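Local coordinates for BH2331 protein (Bacillus halodurans, PDB 1VL5) that belongs to the methyltransferase superfamily and probably transfers a methyl group from S-adenosylmethionine to an unidentified acceptor, at residues V44-G49 with A64-E69; E125-L130 with A180-E185. All coordinates share one frame; numbering follows the deposited sequence.

Overall arrangement
From the N terminus, helix 26-33 leads into strand 40-44, a glycine-rich loop and helix 50-55, and the chain then returns as strand 61-66. Contact 1 closes this early excursion, joining 44-49 to 64-69 at the ends of two neighbouring parallel strands. The chain then adds strands 87-91 and 104-110 before helix 119-129. Contact 2 opens on that helix and closes a longer excursion of 49 residues, where the end of helix 170-180 turns into strand 183-195. The two contacts follow in series, neither nesting nor crossing. Their centres lie about 20 Å apart and they do not touch, yet both reach the same mixed sheet.

Contact 1 (V44-G49 with A64-E69); sequences VATGGG and AFDLTE
Phe65, Thr46 and Asp66 bury the most surface where the loop leaving strand 40-44 lies against the end of strand 61-66. Val44 and Phe65 form a parallel beta bridge, with both side chains on the same face of the sheet; Val44 CG1 comes within 4.3 Å of Phe65 CD2. Beyond this pair the loop wraps the carbonyl of Phe65. Thr46 N donates to Phe65 O at 2.9 Å, approaching from above the carbonyl plane, 39° out of it, while Ala45 N adds a weak, bent bond to the same oxygen. The side chain of Thr46 packs over the strand: CG2 sits between the backbone N and the carbonyl carbon (the OG1 branch is anti to N, chi1 -170°), which lays this methyl 3.8 Å from Phe65 N and 4.1 Å from Asp66 CB. OG1 lies against Ala64 CB and finds its hydrogen bond with Asp43. The two oxygens of Asp66 divide their work: OD2 reaches across to the N-H of Gly47 at 2.8 Å, met nearly end-on along the C-O bond, whereas OD1 turns back to Leu67 N, offering its anti lone pair at 2.7 Å. The carboxylate is thereby held against rotation, tying the glycine turn to the chain leaving its own strand. Gly47 and Gly49 both adopt positive phi in and at the end of a type II' turn, and their spacing fits the Rossmann-type glycine motif, consistent with a cofactor-binding loop as in relatives that use S-adenosylmethionine. Gly49 occupies the N-cap position of helix 50-55, and the Thr68 side chain caps helix 69-81 at Ile71 N. Strand 40-44 is flanked by strands 61-66 and 104-110, strand 87-91 pairs with the far side of 61-66, and Phe99 meets the Phe65 ring edge-to-face.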
loop_
_atom_site.group_PDB
_atom_site.type_symbol
_atom_site.label_atom_id
_atom_site.label_comp_id
_atom_site.label_asym_id
_atom_site.label_seq_id
_atom_site.Cartn_x
_atom_site.Cartn_y
_atom_site.Cartn_z
ATOM N N VAL A 44 3.208 4.267 8.464
ATOM C CA VAL A 44 2.826 2.935 8.906
ATOM C C VAL A 44 3.341 1.871 7.924
ATOM O O VAL A 44 3.112 1.972 6.704
ATOM C CB VAL A 44 1.280 2.826 9.121
ATOM C CG1 VAL A 44 0.868 1.438 9.546
ATOM C CG2 VAL A 44 0.812 3.829 10.141
ATOM N N ALA A 45 4.027 0.854 8.482
ATOM C CA ALA A 45 4.643 -0.237 7.726
ATOM C C ALA A 45 5.646 0.366 6.765
ATOM O O ALA A 45 5.556 0.264 5.542
ATOM C CB ALA A 45 3.570 -1.036 6.992
ATOM N N THR A 46 6.598 1.083 7.338
ATOM C CA THR A 46 7.483 1.851 6.538
ATOM C C THR A 46 8.304 0.992 5.541
ATOM O O THR A 46 8.703 1.494 4.464
ATOM C CB THR A 46 8.389 2.712 7.464
ATOM O OG1 THR A 46 9.116 3.635 6.680
ATOM C CG2 THR A 46 9.317 1.865 8.182
ATOM N N GLY A 47 8.582 -0.263 5.889
ATOM C CA GLY A 47 9.241 -1.204 4.939
ATOM C C GLY A 47 10.624 -0.689 4.585
ATOM O O GLY A 47 11.433 -0.475 5.481
ATOM N N GLY A 48 10.867 -0.432 3.293
ATOM C CA GLY A 48 12.176 0.061 2.837
ATOM C C GLY A 48 12.407 1.538 3.153
ATOM O O GLY A 48 13.525 2.043 2.969
ATOM N N GLY A 49 11.353 2.198 3.659
ATOM C CA GLY A 49 11.438 3.573 4.178
ATOM C C GLY A 49 11.210 4.674 3.153
ATOM O O GLY A 49 11.530 5.842 3.405
ATOM N N ALA A 64 8.898 6.506 11.511
ATOM C CA ALA A 64 8.878 5.350 10.608
ATOM C C ALA A 64 8.614 4.117 11.443
ATOM O O ALA A 64 9.420 3.743 12.319
ATOM C CB ALA A 64 10.240 5.264 9.869
ATOM N N PHE A 65 7.490 3.462 11.162
ATOM C CA PHE A 65 6.930 2.450 12.042
ATOM C C PHE A 65 6.798 1.104 11.322
ATOM O O PHE A 65 6.171 1.022 10.239
ATOM C CB PHE A 65 5.553 2.988 12.435
ATOM C CG PHE A 65 4.764 2.129 13.360
ATOM C CD1 PHE A 65 5.154 1.960 14.700
ATOM C CD2 PHE A 65 3.576 1.557 12.938
ATOM C CE1 PHE A 65 4.389 1.212 15.570
ATOM C CE2 PHE A 65 2.819 0.814 13.811
ATOM C CZ PHE A 65 3.262 0.641 15.151
ATOM N N ASP A 66 7.315 0.037 11.919
ATOM C CA ASP A 66 7.122 -1.283 11.339
ATOM C C ASP A 66 7.315 -2.367 12.395
ATOM O O ASP A 66 7.689 -2.095 13.545
ATOM C CB ASP A 66 8.021 -1.537 10.125
ATOM C CG ASP A 66 7.327 -2.316 9.010
ATOM O OD1 ASP A 66 6.575 -3.288 9.329
ATOM O OD2 ASP A 66 7.531 -1.962 7.814
ATOM N N LEU A 67 7.044 -3.589 11.981
ATOM C CA LEU A 67 6.877 -4.702 12.905
ATOM C C LEU A 67 8.159 -5.192 13.561
ATOM O O LEU A 67 8.095 -5.651 14.679
ATOM C CB LEU A 67 6.247 -5.871 12.191
ATOM C CG LEU A 67 4.758 -5.845 11.982
ATOM C CD1 LEU A 67 4.417 -6.893 10.947
ATOM C CD2 LEU A 67 3.990 -6.096 13.270
ATOM N N THR A 68 9.310 -5.104 12.891
ATOM C CA THR A 68 10.570 -5.633 13.454
ATOM C C THR A 68 11.745 -4.658 13.375
ATOM O O THR A 68 11.781 -3.775 12.504
ATOM C CB THR A 68 10.944 -6.919 12.729
ATOM O OG1 THR A 68 11.354 -6.579 11.411
ATOM C CG2 THR A 68 9.700 -7.907 12.632
ATOM N N GLU A 69 12.719 -4.852 14.262
ATOM C CA GLU A 69 14.004 -4.118 14.211
ATOM C C GLU A 69 14.771 -4.313 12.896
ATOM O O GLU A 69 15.344 -3.370 12.409
ATOM C CB GLU A 69 14.900 -4.524 15.387
ATOM C CG GLU A 69 16.302 -3.901 15.447
ATOM C CD GLU A 69 16.326 -2.346 15.510
ATOM O OE1 GLU A 69 15.282 -1.715 15.792
ATOM O OE2 GLU A 69 17.419 -1.756 15.291
#

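Contact 2 (E125-L130 with A180-E185); sequences EAYRVL and AGFELE
Tyr127 carries CG anti to its amide nitrogen (chi1 -168°), which swings the phenol off helix 119-129 to Phe182, whose own CG lies anti to its carbonyl carbon (chi1 -83°). The rings meet in a T-shaped stack, the edge of Tyr127 directed at the face of Phe182, with planes at 84° and centroids 5.2 Å apart. Tyr127 CD2 stands over the middle of the Phe182 ring, while Leu130 CD1 reaches that ring's edge in plane, 3.5 Å from Phe182 CE1. Ala180 O sits over the centre of one Tyr127 face, 3.3 Å above its plane. Gly181, ending helix 170-180 in a Schellman motif, lies so near that a beta carbon there would press on Tyr127 CE2. A water bonded to Tyr127 OH at 3.1 Å donates to Gly181 O at 2.6 Å. With an alanine in place of Tyr127, the Phe182 face would probably lose its aromatic edge and the water its phenol partner. No direct hydrogen bond crosses between the segments, so the chemistry implies that helix 119-129 and the turn into strand 183-195 are joined here by ring and methyl packing, a carbonyl set over the phenol ring, and one water bridge.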
loop_
_atom_site.group_PDB
_atom_site.type_symbol
_atom_site.label_atom_id
_atom_site.label_comp_id
_atom_site.label_asym_id
_atom_site.label_seq_id
_atom_site.Cartn_x
_atom_site.Cartn_y
_atom_site.Cartn_z
ATOM N N GLU A 125 -7.192 2.576 14.342
ATOM C CA GLU A 125 -6.004 3.065 15.016
ATOM C C GLU A 125 -5.456 4.300 14.339
ATOM O O GLU A 125 -5.017 5.211 15.011
ATOM C CB GLU A 125 -4.927 1.994 15.118
ATOM C CG GLU A 125 -5.170 0.931 16.151
ATOM C CD GLU A 125 -5.157 1.505 17.549
ATOM O OE1 GLU A 125 -4.038 1.683 18.063
ATOM O OE2 GLU A 125 -6.272 1.851 18.068
ATOM N N ALA A 126 -5.457 4.329 13.011
ATOM C CA ALA A 126 -5.052 5.539 12.287
ATOM C C ALA A 126 -5.940 6.735 12.674
ATOM O O ALA A 126 -5.417 7.777 13.043
ATOM C CB ALA A 126 -5.008 5.308 10.774
ATOM N N TYR A 127 -7.259 6.529 12.726
ATOM C CA TYR A 127 -8.217 7.548 13.175
ATOM C C TYR A 127 -7.891 8.052 14.585
ATOM O O TYR A 127 -7.902 9.267 14.859
ATOM C CB TYR A 127 -9.670 6.986 13.148
ATOM C CG TYR A 127 -10.709 8.072 13.331
ATOM C CD1 TYR A 127 -11.111 8.483 14.601
ATOM C CD2 TYR A 127 -11.192 8.762 12.240
ATOM C CE1 TYR A 127 -12.025 9.476 14.769
ATOM C CE2 TYR A 127 -12.077 9.768 12.412
ATOM C CZ TYR A 127 -12.515 10.104 13.684
ATOM O OH TYR A 127 -13.401 11.138 13.819
ATOM N N ARG A 128 -7.570 7.117 15.475
ATOM C CA ARG A 128 -7.332 7.437 16.878
ATOM C C ARG A 128 -6.081 8.295 17.067
ATOM O O ARG A 128 -6.076 9.297 17.843
ATOM C CB ARG A 128 -7.266 6.148 17.722
ATOM C CG ARG A 128 -7.011 6.427 19.209
ATOM C CD ARG A 128 -6.820 5.162 19.984
ATOM N NE ARG A 128 -5.632 4.392 19.642
ATOM C CZ ARG A 128 -4.398 4.731 19.978
ATOM N NH1 ARG A 128 -4.154 5.817 20.690
ATOM N NH2 ARG A 128 -3.400 3.948 19.644
ATOM N N VAL A 129 -5.027 7.976 16.333
ATOM C CA VAL A 129 -3.730 8.629 16.620
ATOM C C VAL A 129 -3.604 9.949 15.838
ATOM O O VAL A 129 -2.673 10.749 16.054
ATOM C CB VAL A 129 -2.537 7.700 16.282
ATOM C CG1 VAL A 129 -2.504 6.396 17.167
ATOM C CG2 VAL A 129 -2.464 7.445 14.704
ATOM N N LEU A 130 -4.520 10.163 14.902
ATOM C CA LEU A 130 -4.615 11.459 14.218
ATOM C C LEU A 130 -5.171 12.577 15.063
ATOM O O LEU A 130 -6.157 12.420 15.749
ATOM C CB LEU A 130 -5.473 11.370 12.939
ATOM C CG LEU A 130 -4.753 10.809 11.737
ATOM C CD1 LEU A 130 -5.693 10.503 10.587
ATOM C CD2 LEU A 130 -3.607 11.759 11.241
ATOM N N ALA A 180 -14.960 3.933 10.425
ATOM C CA ALA A 180 -14.015 4.447 11.407
ATOM C C ALA A 180 -14.214 5.939 11.710
ATOM O O ALA A 180 -13.644 6.466 12.683
ATOM C CB ALA A 180 -12.613 4.221 10.921
ATOM N N GLY A 181 -14.979 6.642 10.868
ATOM C CA GLY A 181 -15.238 8.053 11.091
ATOM C C GLY A 181 -14.507 8.973 10.176
ATOM O O GLY A 181 -14.652 10.169 10.322
ATOM N N PHE A 182 -13.732 8.444 9.222
ATOM C CA PHE A 182 -12.989 9.292 8.308
ATOM C C PHE A 182 -13.961 9.849 7.280
ATOM O O PHE A 182 -14.939 9.177 6.918
ATOM C CB PHE A 182 -11.928 8.490 7.542
ATOM C CG PHE A 182 -10.656 8.290 8.282
ATOM C CD1 PHE A 182 -9.768 9.322 8.413
ATOM C CD2 PHE A 182 -10.319 7.038 8.794
ATOM C CE1 PHE A 182 -8.593 9.153 9.061
ATOM C CE2 PHE A 182 -9.144 6.847 9.442
ATOM C CZ PHE A 182 -8.263 7.912 9.587
ATOM N N GLU A 183 -13.664 11.041 6.784
ATOM C CA GLU A 183 -14.381 11.578 5.615
ATOM C C GLU A 183 -13.415 11.655 4.444
ATOM O O GLU A 183 -12.473 12.402 4.455
ATOM C CB GLU A 183 -14.993 12.934 5.908
ATOM C CG GLU A 183 -16.164 12.864 6.891
ATOM C CD GLU A 183 -16.749 14.205 7.257
ATOM O OE1 GLU A 183 -16.111 15.263 7.083
ATOM O OE2 GLU A 183 -17.869 14.204 7.755
ATOM N N LEU A 184 -13.631 10.789 3.480
ATOM C CA LEU A 184 -12.889 10.768 2.261
ATOM C C LEU A 184 -12.973 12.137 1.596
ATOM O O LEU A 184 -14.015 12.765 1.562
ATOM C CB LEU A 184 -13.435 9.701 1.320
ATOM C CG LEU A 184 -12.633 9.540 0.023
ATOM C CD1 LEU A 184 -11.218 8.965 0.267
ATOM C CD2 LEU A 184 -13.366 8.680 -0.951
ATOM N N GLU A 185 -11.834 12.615 1.147
ATOM C CA GLU A 185 -11.751 13.835 0.346
ATOM C C GLU A 185 -11.464 13.495 -1.104
ATOM O O GLU A 185 -12.094 14.051 -1.955
ATOM C CB GLU A 185 -10.676 14.766 0.917
ATOM C CG GLU A 185 -11.106 15.358 2.255
ATOM C CD GLU A 185 -10.220 16.412 2.819
ATOM O OE1 GLU A 185 -9.087 16.601 2.322
ATOM O OE2 GLU A 185 -10.711 17.064 3.787
HETATM O O HOH W 1 -16.017 11.336 12.164
#